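Local atomic coordinates of alpha-1,2-mannosidase (Bacteroides thetaiotaomicron, PDB entry 2WW2), a protein that probably hydrolyses alpha-linked mannosides with inversion of configuration, as a calcium-dependent glycoside hydrolase of family 92. Residues G374-N382 against E418-G426. Residues are numbered along the deposited sequence; the frame is centred on the assembly and turned at random.
Sequences GHRGCMIGN and EIASVGRDG
Val422 lays its CG1 methyl over one face of the His375 imidazole, a CH-pi contact 4.0 Å from the ring centroid, while CG2 reaches the ring at ND1. Val422 closes a type I beta turn, Ile419 to Val422, in the loop between helices 401-413 and 427-433; the loop leading into helix 383-393 of the family 92 catalytic domain wraps round it. The ring is also tied through NE2 to Ser364 and meets Tyr316 edge-to-face. At the turn's start, Ile419 presses CG2 tightly on Gly377 CA, at 3.3 Å. Ser421 points into the curve of the other loop: OG, set between the backbone N and the carbonyl carbon (chi1 60°), accepts a hydrogen bond from Cys378 N at 3.1 Å and 157°. Further along, the Asn382 amide lies nearly coplanar with the Arg424 guanidinium, 9° apart, at its edge. That guanidinium is paired with Asp455 and makes a cation-pi contact with Tyr430; a leucine in place of Arg424 would probably leave the Asp455 carboxylate without its mate and the Asn382 amide without its flat polar neighbour. Two waters complete the seam: one donates to Arg376 O and bonds Ser421 OG, and the other links Gly381 O to Ser421 O, 2.7 Å from the latter.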
loop_
_atom_site.group_PDB
_atom_site.type_symbol
_atom_site.label_atom_id
_atom_site.label_comp_id
_atom_site.label_asym_id
_atom_site.label_seq_id
_atom_site.Cartn_x
_atom_site.Cartn_y
_atom_site.Cartn_z
ATOM N N GLY A 374 3.305 -20.108 35.920
ATOM C CA GLY A 374 4.744 -20.245 36.024
ATOM C C GLY A 374 5.387 -19.862 34.706
ATOM O O GLY A 374 4.743 -19.249 33.851
ATOM N N HIS A 375 6.648 -20.247 34.522
ATOM C CA HIS A 375 7.390 -19.862 33.331
ATOM C C HIS A 375 6.725 -20.374 32.054
ATOM O O HIS A 375 6.423 -21.571 31.932
ATOM C CB HIS A 375 8.810 -20.432 33.387
ATOM C CG HIS A 375 9.698 -19.808 34.422
ATOM N ND1 HIS A 375 9.960 -18.452 34.467
ATOM C CD2 HIS A 375 10.448 -20.372 35.399
ATOM C CE1 HIS A 375 10.813 -18.207 35.451
ATOM N NE2 HIS A 375 11.124 -19.355 36.032
ATOM N N ARG A 376 6.504 -19.458 31.109
ATOM C CA ARG A 376 5.950 -19.780 29.793
ATOM C C ARG A 376 6.855 -19.209 28.701
ATOM O O ARG A 376 7.377 -18.085 28.825
ATOM C CB ARG A 376 4.541 -19.187 29.667
ATOM C CG ARG A 376 3.505 -19.798 30.643
ATOM C CD ARG A 376 3.122 -21.222 30.223
ATOM N NE ARG A 376 2.475 -21.184 28.912
ATOM C CZ ARG A 376 1.195 -20.884 28.716
ATOM N NH1 ARG A 376 0.393 -20.584 29.750
ATOM N NH2 ARG A 376 0.717 -20.859 27.479
ATOM N N GLY A 377 7.032 -19.958 27.625
ATOM C CA GLY A 377 7.923 -19.542 26.538
ATOM C C GLY A 377 7.215 -18.544 25.626
ATOM O O GLY A 377 6.364 -18.929 24.848
ATOM N N CYS A 378 7.566 -17.263 25.718
ATOM C CA CYS A 378 6.850 -16.246 24.930
ATOM C C CYS A 378 7.638 -14.940 24.949
ATOM O O CYS A 378 8.124 -14.532 26.003
ATOM C CB CYS A 378 5.466 -16.019 25.549
ATOM S SG CYS A 378 4.380 -14.930 24.613
ATOM N N MET A 379 7.767 -14.303 23.787
ATOM C CA MET A 379 8.457 -13.002 23.653
ATOM C C MET A 379 9.940 -13.076 24.038
ATOM O O MET A 379 10.539 -14.147 24.026
ATOM C CB MET A 379 7.751 -11.872 24.424
ATOM C CG MET A 379 6.276 -11.645 24.009
ATOM S SD MET A 379 6.000 -11.898 22.215
ATOM C CE MET A 379 7.021 -10.659 21.464
ATOM N N ILE A 380 10.520 -11.921 24.348
ATOM C CA ILE A 380 11.972 -11.809 24.455
ATOM C C ILE A 380 12.366 -10.828 25.557
ATOM O O ILE A 380 11.509 -10.168 26.163
ATOM C CB ILE A 380 12.589 -11.289 23.122
ATOM C CG1 ILE A 380 12.118 -9.848 22.858
ATOM C CG2 ILE A 380 12.261 -12.235 21.930
ATOM C CD1 ILE A 380 12.715 -9.249 21.584
ATOM N N GLY A 381 13.669 -10.726 25.805
ATOM C CA GLY A 381 14.196 -9.660 26.659
ATOM C C GLY A 381 14.459 -10.079 28.097
ATOM O O GLY A 381 14.156 -11.215 28.490
ATOM N N ASN A 382 15.013 -9.150 28.881
ATOM C CA ASN A 382 15.256 -9.366 30.301
ATOM C C ASN A 382 14.586 -8.228 31.062
ATOM O O ASN A 382 15.185 -7.581 31.928
ATOM C CB ASN A 382 16.774 -9.362 30.591
ATOM C CG ASN A 382 17.486 -10.587 30.022
ATOM O OD1 ASN A 382 16.890 -11.670 29.824
ATOM N ND2 ASN A 382 18.753 -10.429 29.755
ATOM N N GLU A 418 15.113 -25.401 28.326
ATOM C CA GLU A 418 14.035 -25.672 27.383
ATOM C C GLU A 418 13.329 -24.411 26.877
ATOM O O GLU A 418 12.853 -24.375 25.747
ATOM C CB GLU A 418 12.971 -26.603 28.016
ATOM C CG GLU A 418 13.547 -27.931 28.548
ATOM C CD GLU A 418 14.315 -28.682 27.484
ATOM O OE1 GLU A 418 13.967 -28.520 26.291
ATOM O OE2 GLU A 418 15.266 -29.438 27.826
ATOM N N ILE A 419 13.263 -23.380 27.708
ATOM C CA ILE A 419 12.430 -22.233 27.391
ATOM C C ILE A 419 13.267 -21.010 27.041
ATOM O O ILE A 419 13.937 -20.447 27.903
ATOM C CB ILE A 419 11.549 -21.904 28.579
ATOM C CG1 ILE A 419 10.875 -23.188 29.082
ATOM C CG2 ILE A 419 10.538 -20.797 28.200
ATOM C CD1 ILE A 419 10.009 -22.976 30.343
ATOM N N ALA A 420 13.231 -20.600 25.777
ATOM C CA ALA A 420 14.215 -19.628 25.307
ATOM C C ALA A 420 14.049 -18.246 25.931
ATOM O O ALA A 420 15.042 -17.528 26.105
ATOM C CB ALA A 420 14.233 -19.546 23.769
ATOM N N SER A 421 12.812 -17.892 26.307
ATOM C CA SER A 421 12.531 -16.584 26.870
ATOM C C SER A 421 12.898 -16.457 28.360
ATOM O O SER A 421 12.708 -15.384 28.953
ATOM C CB SER A 421 11.045 -16.230 26.691
ATOM O OG SER A 421 10.201 -17.177 27.340
ATOM N N VAL A 422 13.377 -17.542 28.971
ATOM C CA VAL A 422 13.709 -17.522 30.403
ATOM C C VAL A 422 15.224 -17.447 30.564
ATOM O O VAL A 422 15.946 -18.387 30.212
ATOM C CB VAL A 422 13.165 -18.760 31.175
ATOM C CG1 VAL A 422 13.550 -18.690 32.654
ATOM C CG2 VAL A 422 11.631 -18.880 31.013
ATOM N N GLY A 423 15.705 -16.342 31.126
ATOM C CA GLY A 423 17.133 -16.038 31.078
ATOM C C GLY A 423 17.421 -15.289 29.778
ATOM O O GLY A 423 16.560 -14.567 29.277
ATOM N N ARG A 424 18.611 -15.483 29.210
ATOM C CA ARG A 424 19.036 -14.696 28.061
ATOM C C ARG A 424 19.431 -15.563 26.868
ATOM O O ARG A 424 20.556 -16.051 26.776
ATOM C CB ARG A 424 20.209 -13.773 28.434
ATOM C CG ARG A 424 20.678 -12.875 27.272
ATOM C CD ARG A 424 21.711 -11.830 27.745
ATOM N NE ARG A 424 21.045 -10.709 28.407
ATOM C CZ ARG A 424 21.574 -9.490 28.552
ATOM N NH1 ARG A 424 22.804 -9.223 28.107
ATOM N NH2 ARG A 424 20.871 -8.538 29.148
ATOM N N ASP A 425 18.501 -15.740 25.941
ATOM C CA ASP A 425 18.799 -16.512 24.742
ATOM C C ASP A 425 19.929 -15.823 23.961
ATOM O O ASP A 425 19.861 -14.619 23.669
ATOM C CB ASP A 425 17.541 -16.618 23.876
ATOM C CG ASP A 425 17.659 -17.689 22.805
ATOM O OD1 ASP A 425 18.439 -18.650 23.005
ATOM O OD2 ASP A 425 16.966 -17.571 21.771
ATOM N N GLY A 426 20.960 -16.588 23.632
ATOM C CA GLY A 426 22.094 -16.051 22.883
ATOM C C GLY A 426 23.144 -15.317 23.705
ATOM O O GLY A 426 23.942 -14.573 23.148
HETATM O O HOH W 1 9.239 -16.427 29.743
HETATM O O HOH W 2 12.275 -13.119 27.516
#